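Local coordinates for fimbrial protein MyfA (Yersinia enterocolitica, PDB 5LND), which forms the major subunit of Myf fimbriae, a probable virulence factor, as an Ig-like domain completed by donor-strand complementation, at residues D19-A24 with T85-A90; A96-F101 with T127-E132; N39-G44 with T102-E107; L27-S32 with E80-T85. One frame throughout, in Å; residues are numbered along the deposited sequence.

Overall arrangement
Four contacts sample three antiparallel strand pairings of this Ig-like beta sandwich. Interactions 1 and 4 use the two ends of the pairing between strands 22-30 and 81-88, with centres about 20 Å apart. Thr85 belongs to both. Interactions 2 and 3 share strand 97-108 of the other sheet, and their centres also lie about 20 Å apart. The two sheets meet in the core. Val105 CG1 packs 3.6 Å from Met29 SD between interactions 3 and 4, and Ala24 O lies 3.5 Å from Lys128 CD between interactions 1 and 2. Glu107 OE2 and Asp31 OD2 are 2.9 Å apart, which suggests that one of these carboxylates may be protonated.

Interaction 1: D19-A24 with T85-A90; sequences DADTPA and TFFLAA
Thr85 meets Pro23 through its methyl branch, with CG2 4.0 Å from Pro23 CB. Phe86 works through its backbone: its O accepts Ala24 N at 2.8 Å. Its ring leads away from this contact and packs edge-to-face with Trp73. Phe87 pairs with Pro23 across the strands, but its ring lies beside Asp21. CG sits between the backbone N and the carbonyl carbon (chi1 64°), which places the ring alongside the carboxylate. The ring and carboxylate planes are 26° apart, and Phe87 CE1 is 3.5 Å from Asp21 CG.

This is the end of the antiparallel pairing of strands 22-30 and 81-88 in the Ig-like sandwich. The short strand segments here diverge from strict antiparallel, at 126°.

Leu88 and Thr22 are a hydrogen-bonded pair. Thr22 N reaches Leu88 O at 2.8 Å, and Leu88 N donates back to Thr22 O. The same Leu88 O also receives a CA-H contact from Asp21. Beyond Leu88 the strand ends, and Ala89 CA lies near Asp21 OD1. Ala90 N then donates to Asp21 OD1 at 3.1 Å, nearly along the C-O axis. The Ala90 methyl rests across the contact on the Asp19-Ala20 backbone, with Ala90 CB 3.4 Å from Asp19 O.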
loop_
_atom_site.group_PDB
_atom_site.type_symbol
_atom_site.label_atom_id
_atom_site.label_comp_id
_atom_site.label_asym_id
_atom_site.label_seq_id
_atom_site.Cartn_x
_atom_site.Cartn_y
_atom_site.Cartn_z
ATOM N N ASP B 19 -13.914 3.832 12.273
ATOM C CA ASP B 19 -14.755 4.842 12.908
ATOM C C ASP B 19 -13.908 5.604 13.911
ATOM O O ASP B 19 -14.081 6.812 14.113
ATOM C CB ASP B 19 -15.948 4.217 13.649
ATOM C CG ASP B 19 -16.462 2.950 12.995
ATOM O OD1 ASP B 19 -17.260 3.041 12.032
ATOM O OD2 ASP B 19 -16.083 1.856 13.472
ATOM N N ALA B 20 -12.972 4.880 14.519
ATOM C CA ALA B 20 -12.262 5.356 15.700
ATOM C C ALA B 20 -10.782 5.023 15.677
ATOM O O ALA B 20 -10.336 4.177 14.903
ATOM C CB ALA B 20 -12.885 4.765 16.936
ATOM N N ASP B 21 -10.029 5.691 16.544
ATOM C CA ASP B 21 -8.643 5.334 16.776
ATOM C C ASP B 21 -8.615 3.882 17.213
ATOM O O ASP B 21 -9.294 3.496 18.160
ATOM C CB ASP B 21 -8.020 6.241 17.843
ATOM C CG ASP B 21 -7.779 7.654 17.345
ATOM O OD1 ASP B 21 -7.902 7.891 16.129
ATOM O OD2 ASP B 21 -7.453 8.530 18.174
ATOM N N THR B 22 -7.839 3.078 16.501
ATOM C CA THR B 22 -7.899 1.643 16.650
ATOM C C THR B 22 -6.521 1.088 16.964
ATOM O O THR B 22 -5.608 1.201 16.149
ATOM C CB THR B 22 -8.432 1.011 15.361
ATOM O OG1 THR B 22 -9.726 1.552 15.073
ATOM C CG2 THR B 22 -8.528 -0.488 15.495
ATOM N N PRO B 23 -6.369 0.495 18.162
ATOM C CA PRO B 23 -5.141 -0.133 18.666
ATOM C C PRO B 23 -4.645 -1.260 17.770
ATOM O O PRO B 23 -5.427 -2.084 17.295
ATOM C CB PRO B 23 -5.567 -0.686 20.029
ATOM C CG PRO B 23 -6.687 0.211 20.449
ATOM C CD PRO B 23 -7.430 0.505 19.183
ATOM N N ALA B 24 -3.338 -1.284 17.539
ATOM C CA ALA B 24 -2.729 -2.291 16.680
ATOM C C ALA B 24 -1.564 -3.004 17.359
ATOM O O ALA B 24 -1.397 -4.214 17.208
ATOM C CB ALA B 24 -2.280 -1.667 15.373
ATOM N N THR B 85 0.771 2.369 23.334
ATOM C CA THR B 85 -0.061 1.685 22.349
ATOM C C THR B 85 0.044 2.421 21.021
ATOM O O THR B 85 -0.007 3.649 20.980
ATOM C CB THR B 85 -1.530 1.617 22.776
ATOM O OG1 THR B 85 -1.626 1.034 24.078
ATOM C CG2 THR B 85 -2.336 0.776 21.799
ATOM N N PHE B 86 0.208 1.671 19.940
ATOM C CA PHE B 86 0.221 2.265 18.618
ATOM C C PHE B 86 -1.104 1.966 17.945
ATOM O O PHE B 86 -1.480 0.803 17.785
ATOM C CB PHE B 86 1.397 1.738 17.796
ATOM C CG PHE B 86 2.738 2.116 18.354
ATOM C CD1 PHE B 86 3.396 3.252 17.903
ATOM C CD2 PHE B 86 3.340 1.336 19.339
ATOM C CE1 PHE B 86 4.636 3.606 18.420
ATOM C CE2 PHE B 86 4.580 1.684 19.867
ATOM C CZ PHE B 86 5.225 2.821 19.404
ATOM N N PHE B 87 -1.815 3.021 17.569
ATOM C CA PHE B 87 -3.150 2.862 17.028
ATOM C C PHE B 87 -3.233 3.369 15.593
ATOM O O PHE B 87 -2.366 4.115 15.138
ATOM C CB PHE B 87 -4.162 3.592 17.909
ATOM C CG PHE B 87 -3.961 5.076 17.952
ATOM C CD1 PHE B 87 -4.520 5.892 16.984
ATOM C CD2 PHE B 87 -3.210 5.656 18.962
ATOM C CE1 PHE B 87 -4.328 7.246 17.017
ATOM C CE2 PHE B 87 -3.014 7.018 19.001
ATOM C CZ PHE B 87 -3.574 7.815 18.025
ATOM N N LEU B 88 -4.279 2.950 14.887
ATOM C CA LEU B 88 -4.568 3.458 13.555
ATOM C C LEU B 88 -5.553 4.610 13.709
ATOM O O LEU B 88 -6.433 4.558 14.559
ATOM C CB LEU B 88 -5.167 2.355 12.700
ATOM C CG LEU B 88 -4.383 1.053 12.664
ATOM C CD1 LEU B 88 -5.019 0.089 11.688
ATOM C CD2 LEU B 88 -2.932 1.320 12.306
ATOM N N ALA B 89 -5.405 5.658 12.908
ATOM C CA ALA B 89 -6.279 6.812 13.055
ATOM C C ALA B 89 -7.698 6.510 12.575
ATOM O O ALA B 89 -7.912 5.716 11.657
ATOM C CB ALA B 89 -5.707 8.021 12.339
ATOM N N ALA B 90 -8.668 7.148 13.216
ATOM C CA ALA B 90 -10.050 7.090 12.768
ATOM C C ALA B 90 -10.161 7.679 11.371
ATOM O O ALA B 90 -9.600 8.739 11.103
ATOM C CB ALA B 90 -10.920 7.867 13.712
#

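Interaction 2: A96-F101 with T127-E132; sequences AGEYQF and TKTVKE
Gly97 with Val130 and Tyr99 with Lys128 are the hydrogen-bonded pairs of two antiparallel strands, whose short axes run at 155°. Glu98 with Thr129 and Gln100 with Thr127 are the non-hydrogen-bonded pairs between and beyond them. Val130 N meets Gly97 O almost straight, at 2.8 Å. Val130 O is gripped twice: Gly97 N donates to it, and a water donates at 2.6 Å. That water also bonds weakly to Glu98 OE2.

Glu98 and Thr129 lie side by side. The Glu98 chain bends at chi2 (-64°), which sets its carboxylate beside the Thr129 side chain. Thr129 OG1 donates to Glu98 OE1 at 2.7 Å, on its syn lone pair. The other oxygen, Glu98 OE2, packs tightly at 3.1 Å from Thr129 CG2. On the other face of the sheet Tyr99 CE2 touches Val130 CG2 at 3.6 Å, while the Tyr99 hydroxyl bonds to Lys95 O. Gln100 CG rests 3.6 Å from the Thr127 methyl CG2.

The pairing joins strands 97-108 and 118-130. The latter follows an unmodelled linker, consistent with an appended donor strand that completes the fold. Lys128 NZ reaches the backbone oxygens of Thr9 and Asn11, and its chain packs on Phe25 of strand 22-30. Tyr99 lies on Met51 of strand 37-52, and Val130 on Val94 of strand 93-94.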
loop_
_atom_site.group_PDB
_atom_site.type_symbol
_atom_site.label_atom_id
_atom_site.label_comp_id
_atom_site.label_asym_id
_atom_site.label_seq_id
_atom_site.Cartn_x
_atom_site.Cartn_y
_atom_site.Cartn_z
ATOM N N ALA B 96 -7.487 -5.552 4.027
ATOM C CA ALA B 96 -7.116 -6.769 4.732
ATOM C C ALA B 96 -5.642 -7.074 4.515
ATOM O O ALA B 96 -5.075 -6.715 3.486
ATOM C CB ALA B 96 -7.977 -7.937 4.268
ATOM N N GLY B 97 -5.020 -7.729 5.489
ATOM C CA GLY B 97 -3.634 -8.131 5.354
ATOM C C GLY B 97 -2.962 -8.464 6.667
ATOM O O GLY B 97 -3.522 -8.247 7.739
ATOM N N GLU B 98 -1.757 -9.009 6.582
ATOM C CA GLU B 98 -0.951 -9.230 7.764
ATOM C C GLU B 98 0.096 -8.138 7.782
ATOM O O GLU B 98 1.054 -8.177 7.013
ATOM C CB GLU B 98 -0.297 -10.607 7.705
ATOM C CG GLU B 98 -1.292 -11.749 7.553
ATOM C CD GLU B 98 -2.211 -11.861 8.743
ATOM O OE1 GLU B 98 -1.725 -11.690 9.878
ATOM O OE2 GLU B 98 -3.418 -12.107 8.549
ATOM N N TYR B 99 -0.091 -7.147 8.642
ATOM C CA TYR B 99 0.772 -5.981 8.598
ATOM C C TYR B 99 1.858 -6.026 9.645
ATOM O O TYR B 99 1.582 -6.104 10.839
ATOM C CB TYR B 99 -0.037 -4.721 8.797
ATOM C CG TYR B 99 -1.011 -4.370 7.714
ATOM C CD1 TYR B 99 -0.663 -3.470 6.722
ATOM C CD2 TYR B 99 -2.299 -4.887 7.717
ATOM C CE1 TYR B 99 -1.555 -3.109 5.750
ATOM C CE2 TYR B 99 -3.202 -4.532 6.740
ATOM C CZ TYR B 99 -2.818 -3.648 5.760
ATOM O OH TYR B 99 -3.704 -3.281 4.784
ATOM N N GLN B 100 3.098 -5.938 9.187
ATOM C CA GLN B 100 4.238 -6.056 10.073
ATOM C C GLN B 100 4.884 -4.715 10.366
ATOM O O GLN B 100 5.088 -3.897 9.478
ATOM C CB GLN B 100 5.274 -6.984 9.452
ATOM C CG GLN B 100 6.402 -7.347 10.380
ATOM C CD GLN B 100 7.502 -8.122 9.686
ATOM O OE1 GLN B 100 7.834 -7.857 8.529
ATOM N NE2 GLN B 100 8.087 -9.079 10.397
ATOM N N PHE B 101 5.200 -4.490 11.630
ATOM C CA PHE B 101 6.066 -3.390 11.983
ATOM C C PHE B 101 7.374 -3.954 12.515
ATOM O O PHE B 101 7.389 -4.875 13.331
ATOM C CB PHE B 101 5.412 -2.475 13.010
ATOM C CG PHE B 101 6.289 -1.343 13.436
ATOM C CD1 PHE B 101 6.324 -0.164 12.706
ATOM C CD2 PHE B 101 7.102 -1.463 14.560
ATOM C CE1 PHE B 101 7.141 0.879 13.099
ATOM C CE2 PHE B 101 7.921 -0.427 14.959
ATOM C CZ PHE B 101 7.944 0.744 14.228
ATOM N N THR B 127 3.309 -8.518 14.013
ATOM C CA THR B 127 2.372 -8.422 12.903
ATOM C C THR B 127 0.948 -8.371 13.427
ATOM O O THR B 127 0.610 -9.079 14.366
ATOM C CB THR B 127 2.525 -9.593 11.902
ATOM O OG1 THR B 127 2.144 -10.813 12.538
ATOM C CG2 THR B 127 3.953 -9.713 11.408
ATOM N N LYS B 128 0.131 -7.508 12.835
ATOM C CA LYS B 128 -1.265 -7.379 13.223
ATOM C C LYS B 128 -2.127 -7.752 12.023
ATOM O O LYS B 128 -1.817 -7.398 10.885
ATOM C CB LYS B 128 -1.551 -5.948 13.676
ATOM C CG LYS B 128 -2.997 -5.638 13.995
ATOM C CD LYS B 128 -3.439 -6.348 15.250
ATOM C CE LYS B 128 -4.853 -5.965 15.592
ATOM N NZ LYS B 128 -5.345 -6.795 16.700
ATOM N N THR B 129 -3.195 -8.495 12.271
ATOM C CA THR B 129 -4.049 -8.953 11.186
ATOM C C THR B 129 -5.146 -7.938 10.932
ATOM O O THR B 129 -5.738 -7.417 11.869
ATOM C CB THR B 129 -4.678 -10.310 11.527
ATOM O OG1 THR B 129 -3.639 -11.263 11.766
ATOM C CG2 THR B 129 -5.569 -10.803 10.398
ATOM N N VAL B 130 -5.396 -7.639 9.665
ATOM C CA VAL B 130 -6.614 -6.936 9.294
ATOM C C VAL B 130 -7.462 -7.919 8.503
ATOM O O VAL B 130 -7.044 -8.410 7.457
ATOM C CB VAL B 130 -6.341 -5.672 8.467
ATOM C CG1 VAL B 130 -7.631 -5.149 7.882
ATOM C CG2 VAL B 130 -5.700 -4.606 9.330
ATOM N N LYS B 131 -8.643 -8.226 9.023
ATOM C CA LYS B 131 -9.522 -9.199 8.392
ATOM C C LYS B 131 -10.301 -8.593 7.235
ATOM O O LYS B 131 -10.583 -7.396 7.223
ATOM C CB LYS B 131 -10.497 -9.763 9.416
ATOM C CG LYS B 131 -9.839 -10.418 10.620
ATOM C CD LYS B 131 -9.089 -11.695 10.269
ATOM C CE LYS B 131 -8.727 -12.482 11.528
ATOM N NZ LYS B 131 -9.929 -12.759 12.370
ATOM N N GLU B 132 -10.632 -9.422 6.252
ATOM C CA GLU B 132 -11.514 -8.978 5.187
ATOM C C GLU B 132 -12.953 -8.977 5.687
ATOM O O GLU B 132 -13.338 -9.777 6.545
ATOM C CB GLU B 132 -11.370 -9.876 3.961
ATOM C CG GLU B 132 -11.934 -9.286 2.687
ATOM C CD GLU B 132 -11.825 -7.781 2.642
ATOM O OE1 GLU B 132 -12.876 -7.116 2.748
ATOM O OE2 GLU B 132 -10.699 -7.264 2.496
ATOM O OXT GLU B 132 -13.767 -8.165 5.250
HETATM O O HOH W 1 -6.059 -10.764 7.030
#

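Interaction 3: N39-G44 with T102-E107; sequences NVRPTG and TGRVEE
The guanidinium groups of Arg41 and Arg104 each take an oxygen of Glu106 at an edge, in plane. Arg41 NE donates to Glu106 OE1 at 2.9 Å, approaching from above the carboxylate plane. Arg104 NE, from the strand of Glu106 itself, donates to OE2 at 3.0 Å on the anti side. The two guanidiniums lie side by side with planes only 10° apart. Arg41 CD lies oblique to the Arg104 guanidinium, 3.5 Å from Arg104 NH2. The shared carboxylate therefore holds both arginines in one salt-bridge network.

Glu106 OE1 takes a second donor, Asn39 ND2, at 3.2 Å, in the plane of the amide. A water links the same oxygen to Arg41 NH2. With so many donors the carboxylate is probably kept ionised. The Arg41 chain, extended from CG to NE (chi2 -166°), stands out from the sheet, and its NE meets the carboxylate of Glu106, the diagonal neighbour two residues on from its partner Arg104.

The backbones pair antiparallel, Asn39 with Glu106 and Arg41 with Arg104 being hydrogen-bonded pairs. At the other end Thr102 OG1 donates to Thr43 O at 2.6 Å, from above the carbonyl plane. Thr43 N in turn donates to Thr102 O. The Thr43 methyl CG2 lies 3.8 Å from Gly103 CA.

Val40 and Val105 point to the opposite face, onto Met29 of strand 22-30. Strand 97-108 lies between strands 37-52 and 118-130: Gly103 and Val105 bond by backbone to Ile124 and Lys122. On its far side, strand 37-52 bonds Val40 to Trp73 of strand 72-75.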
loop_
_atom_site.group_PDB
_atom_site.type_symbol
_atom_site.label_atom_id
_atom_site.label_comp_id
_atom_site.label_asym_id
_atom_site.label_seq_id
_atom_site.Cartn_x
_atom_site.Cartn_y
_atom_site.Cartn_z
ATOM N N ASN B 39 14.134 5.666 22.629
ATOM C CA ASN B 39 13.806 5.875 21.235
ATOM C C ASN B 39 13.089 4.643 20.702
ATOM O O ASN B 39 13.399 3.527 21.106
ATOM C CB ASN B 39 15.073 6.132 20.424
ATOM C CG ASN B 39 15.684 7.478 20.717
ATOM O OD1 ASN B 39 14.971 8.444 20.966
ATOM N ND2 ASN B 39 17.013 7.553 20.686
ATOM N N VAL B 40 12.106 4.844 19.832
ATOM C CA VAL B 40 11.570 3.747 19.042
ATOM C C VAL B 40 11.773 4.134 17.582
ATOM O O VAL B 40 11.130 5.061 17.089
ATOM C CB VAL B 40 10.085 3.456 19.342
ATOM C CG1 VAL B 40 9.630 2.193 18.623
ATOM C CG2 VAL B 40 9.861 3.313 20.817
ATOM N N ARG B 41 12.694 3.446 16.908
ATOM C CA ARG B 41 13.063 3.788 15.541
ATOM C C ARG B 41 12.592 2.751 14.528
ATOM O O ARG B 41 13.038 1.605 14.561
ATOM C CB ARG B 41 14.581 3.904 15.428
ATOM C CG ARG B 41 15.236 4.821 16.442
ATOM C CD ARG B 41 16.643 5.117 16.012
ATOM N NE ARG B 41 17.280 6.146 16.820
ATOM C CZ ARG B 41 17.480 7.386 16.397
ATOM N NH1 ARG B 41 17.084 7.717 15.185
ATOM N NH2 ARG B 41 18.069 8.288 17.171
ATOM N N PRO B 42 11.714 3.157 13.599
ATOM C CA PRO B 42 11.234 2.245 12.549
ATOM C C PRO B 42 12.368 1.714 11.684
ATOM O O PRO B 42 13.322 2.437 11.416
ATOM C CB PRO B 42 10.323 3.135 11.699
ATOM C CG PRO B 42 9.898 4.238 12.610
ATOM C CD PRO B 42 11.076 4.483 13.521
ATOM N N THR B 43 12.270 0.463 11.252
ATOM C CA THR B 43 13.320 -0.111 10.424
ATOM C C THR B 43 12.744 -0.843 9.219
ATOM O O THR B 43 11.594 -1.283 9.242
ATOM C CB THR B 43 14.254 -1.068 11.226
ATOM O OG1 THR B 43 13.563 -2.285 11.536
ATOM C CG2 THR B 43 14.784 -0.412 12.525
ATOM N N GLY B 44 13.548 -0.971 8.168
ATOM C CA GLY B 44 13.143 -1.729 7.002
ATOM C C GLY B 44 11.943 -1.175 6.262
ATOM O O GLY B 44 11.901 0.002 5.922
ATOM N N THR B 102 8.471 -3.397 12.018
ATOM C CA THR B 102 9.792 -3.691 12.522
ATOM C C THR B 102 10.395 -2.389 13.011
ATOM O O THR B 102 10.156 -1.318 12.441
ATOM C CB THR B 102 10.686 -4.316 11.437
ATOM O OG1 THR B 102 10.719 -3.477 10.273
ATOM C CG2 THR B 102 10.157 -5.675 11.049
ATOM N N GLY B 103 11.161 -2.479 14.087
ATOM C CA GLY B 103 11.811 -1.308 14.632
ATOM C C GLY B 103 12.873 -1.662 15.645
ATOM O O GLY B 103 13.020 -2.824 16.020
ATOM N N ARG B 104 13.616 -0.650 16.083
ATOM C CA ARG B 104 14.667 -0.832 17.075
ATOM C C ARG B 104 14.412 0.066 18.268
ATOM O O ARG B 104 14.228 1.274 18.122
ATOM C CB ARG B 104 16.030 -0.502 16.481
ATOM C CG ARG B 104 17.154 -0.519 17.494
ATOM C CD ARG B 104 18.503 -0.368 16.828
ATOM N NE ARG B 104 18.733 0.994 16.360
ATOM C CZ ARG B 104 18.555 1.402 15.103
ATOM N NH1 ARG B 104 18.145 0.554 14.168
ATOM N NH2 ARG B 104 18.791 2.664 14.779
ATOM N N VAL B 105 14.390 -0.532 19.448
ATOM C CA VAL B 105 14.215 0.225 20.675
ATOM C C VAL B 105 15.577 0.630 21.215
ATOM O O VAL B 105 16.509 -0.158 21.178
ATOM C CB VAL B 105 13.457 -0.590 21.721
ATOM C CG1 VAL B 105 13.300 0.204 22.995
ATOM C CG2 VAL B 105 12.097 -0.954 21.182
ATOM N N GLU B 106 15.689 1.864 21.697
ATOM C CA GLU B 106 16.934 2.349 22.282
ATOM C C GLU B 106 16.708 3.051 23.625
ATOM O O GLU B 106 15.871 3.940 23.729
ATOM C CB GLU B 106 17.623 3.310 21.319
ATOM C CG GLU B 106 17.918 2.751 19.948
ATOM C CD GLU B 106 18.514 3.796 19.036
ATOM O OE1 GLU B 106 18.286 4.993 19.303
ATOM O OE2 GLU B 106 19.212 3.431 18.065
ATOM N N GLU B 107 17.463 2.650 24.642
ATOM C CA GLU B 107 17.449 3.327 25.934
ATOM C C GLU B 107 18.629 4.279 25.999
ATOM O O GLU B 107 19.756 3.876 25.712
ATOM C CB GLU B 107 17.582 2.307 27.062
ATOM C CG GLU B 107 17.618 2.914 28.459
ATOM C CD GLU B 107 17.961 1.901 29.543
ATOM O OE1 GLU B 107 18.502 0.826 29.227
ATOM O OE2 GLU B 107 17.692 2.185 30.723
HETATM O O HOH W 2 20.098 7.168 18.920
HETATM O O HOH W 3 14.186 -4.106 13.206
#

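Interaction 4: L27-S32 with E80-T85; sequences LVMSDS and ERVEAT
Strands 22-30 and 81-88 pair antiparallel in the three-stranded sheet of the Ig-like sandwich, through Leu27 with Ala84 and Met29 with Val82. Both are hydrogen-bonded pairs. Leu27 N donates to Ala84 O at 2.8 Å, and Ala84 N returns to Leu27 O. Met29 N reaches Val82 O at 2.8 Å, and Val82 N answers with a nearly straight bond to Met29 O (177°). Where the strands end, Asp31 N still bonds Glu80 O at 2.9 Å. Between these bonds, CA-H groups of Val28, Ser30 and Glu83 point at carbonyl oxygens across the gap.

The side chains sort onto two faces. On one, Met29 and Val82 lie side by side, pointing the same way. The Met29 chain bends at chi3 (-71°), which sets its methyl CE 4.0 Å from Val82 CG1. Leu27 and Ala84 share this buried face. Leu27 and Met29 pack there on Val40, and Met29 and Val82 on Trp38, both of strand 37-52.

The other face is mixed. The Arg81 stem passes close to Ser30, with Arg81 CG 3.4 Å from Ser30 OG. The guanidinium then reaches Val28, with NH1 3.5 Å from CG1, approached obliquely. Asp31 is turned away from the partner strand, and its OD1 bonds Ser1 OG and Gly33 N.

The pairing thus rests on main-chain bonds, with contacts of apolar groups on the core side. The aliphatic stem of Arg81 packs against its neighbours across the strands, while the charge at its end stays on the more exposed face.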
loop_
_atom_site.group_PDB
_atom_site.type_symbol
_atom_site.label_atom_id
_atom_site.label_comp_id
_atom_site.label_asym_id
_atom_site.label_seq_id
_atom_site.Cartn_x
_atom_site.Cartn_y
_atom_site.Cartn_z
ATOM N N LEU B 27 3.523 -1.773 23.286
ATOM C CA LEU B 27 4.952 -1.802 23.552
ATOM C C LEU B 27 5.227 -1.549 25.020
ATOM O O LEU B 27 4.597 -0.688 25.627
ATOM C CB LEU B 27 5.653 -0.730 22.717
ATOM C CG LEU B 27 7.091 -0.394 23.120
ATOM C CD1 LEU B 27 8.023 -1.521 22.800
ATOM C CD2 LEU B 27 7.533 0.870 22.436
ATOM N N VAL B 28 6.161 -2.306 25.593
ATOM C CA VAL B 28 6.591 -2.085 26.969
ATOM C C VAL B 28 8.106 -2.026 27.051
ATOM O O VAL B 28 8.782 -3.001 26.739
ATOM C CB VAL B 28 6.087 -3.194 27.909
ATOM C CG1 VAL B 28 6.514 -2.908 29.329
ATOM C CG2 VAL B 28 4.581 -3.294 27.834
ATOM N N MET B 29 8.635 -0.883 27.471
ATOM C CA MET B 29 10.078 -0.708 27.599
ATOM C C MET B 29 10.455 -0.553 29.074
ATOM O O MET B 29 10.072 0.423 29.721
ATOM C CB MET B 29 10.543 0.510 26.787
ATOM C CG MET B 29 10.283 0.420 25.285
ATOM S SD MET B 29 10.525 1.959 24.387
ATOM C CE MET B 29 9.126 2.911 24.948
ATOM N N SER B 30 11.212 -1.514 29.597
ATOM C CA SER B 30 11.523 -1.548 31.020
ATOM C C SER B 30 13.001 -1.417 31.374
ATOM O O SER B 30 13.871 -1.944 30.677
ATOM C CB SER B 30 10.970 -2.825 31.649
ATOM O OG SER B 30 9.560 -2.825 31.623
ATOM N N ASP B 31 13.252 -0.701 32.472
ATOM C CA ASP B 31 14.531 -0.722 33.181
ATOM C C ASP B 31 14.434 0.036 34.495
ATOM O O ASP B 31 13.969 1.171 34.528
ATOM C CB ASP B 31 15.655 -0.121 32.348
ATOM C CG ASP B 31 17.019 -0.558 32.834
ATOM O OD1 ASP B 31 17.093 -1.193 33.904
ATOM O OD2 ASP B 31 18.020 -0.270 32.152
ATOM N N SER B 32 14.896 -0.590 35.573
ATOM C CA SER B 32 14.944 0.062 36.878
ATOM C C SER B 32 16.268 0.784 37.077
ATOM O O SER B 32 16.416 1.574 38.004
ATOM C CB SER B 32 14.745 -0.957 37.990
ATOM O OG SER B 32 15.657 -2.036 37.863
ATOM N N GLU B 80 10.767 3.184 35.817
ATOM C CA GLU B 80 11.173 1.810 35.589
ATOM C C GLU B 80 10.441 1.161 34.422
ATOM O O GLU B 80 10.894 0.149 33.896
ATOM C CB GLU B 80 10.955 0.981 36.845
ATOM C CG GLU B 80 9.499 0.839 37.211
ATOM C CD GLU B 80 9.321 0.294 38.599
ATOM O OE1 GLU B 80 10.345 0.053 39.276
ATOM O OE2 GLU B 80 8.160 0.117 39.016
ATOM N N ARG B 81 9.311 1.736 34.022
ATOM C CA ARG B 81 8.516 1.137 32.965
ATOM C C ARG B 81 7.710 2.144 32.162
ATOM O O ARG B 81 6.965 2.949 32.723
ATOM C CB ARG B 81 7.589 0.085 33.554
ATOM C CG ARG B 81 6.966 -0.809 32.516
ATOM C CD ARG B 81 6.534 -2.120 33.125
ATOM N NE ARG B 81 5.152 -2.108 33.588
ATOM C CZ ARG B 81 4.176 -2.835 33.051
ATOM N NH1 ARG B 81 4.426 -3.639 32.026
ATOM N NH2 ARG B 81 2.947 -2.762 33.543
ATOM N N VAL B 82 7.881 2.093 30.841
ATOM C CA VAL B 82 7.061 2.859 29.908
ATOM C C VAL B 82 6.217 1.931 29.038
ATOM O O VAL B 82 6.710 0.934 28.508
ATOM C CB VAL B 82 7.924 3.706 28.963
ATOM C CG1 VAL B 82 7.047 4.497 28.001
ATOM C CG2 VAL B 82 8.818 4.625 29.748
ATOM N N GLU B 83 4.945 2.273 28.884
ATOM C CA GLU B 83 4.084 1.580 27.944
ATOM C C GLU B 83 3.606 2.529 26.866
ATOM O O GLU B 83 3.436 3.728 27.110
ATOM C CB GLU B 83 2.880 0.992 28.662
ATOM C CG GLU B 83 3.246 0.212 29.900
ATOM C CD GLU B 83 2.154 -0.723 30.321
ATOM O OE1 GLU B 83 1.100 -0.745 29.653
ATOM O OE2 GLU B 83 2.350 -1.443 31.313
ATOM N N ALA B 84 3.380 1.982 25.677
ATOM C CA ALA B 84 2.807 2.750 24.580
ATOM C C ALA B 84 1.926 1.851 23.743
ATOM O O ALA B 84 2.284 0.703 23.487
ATOM C CB ALA B 84 3.890 3.360 23.729
ATOM N N THR B 85 0.771 2.369 23.334
ATOM C CA THR B 85 -0.061 1.685 22.349
ATOM C C THR B 85 0.044 2.421 21.021
ATOM O O THR B 85 -0.007 3.649 20.980
ATOM C CB THR B 85 -1.530 1.617 22.776
ATOM O OG1 THR B 85 -1.626 1.034 24.078
ATOM C CG2 THR B 85 -2.336 0.776 21.799
#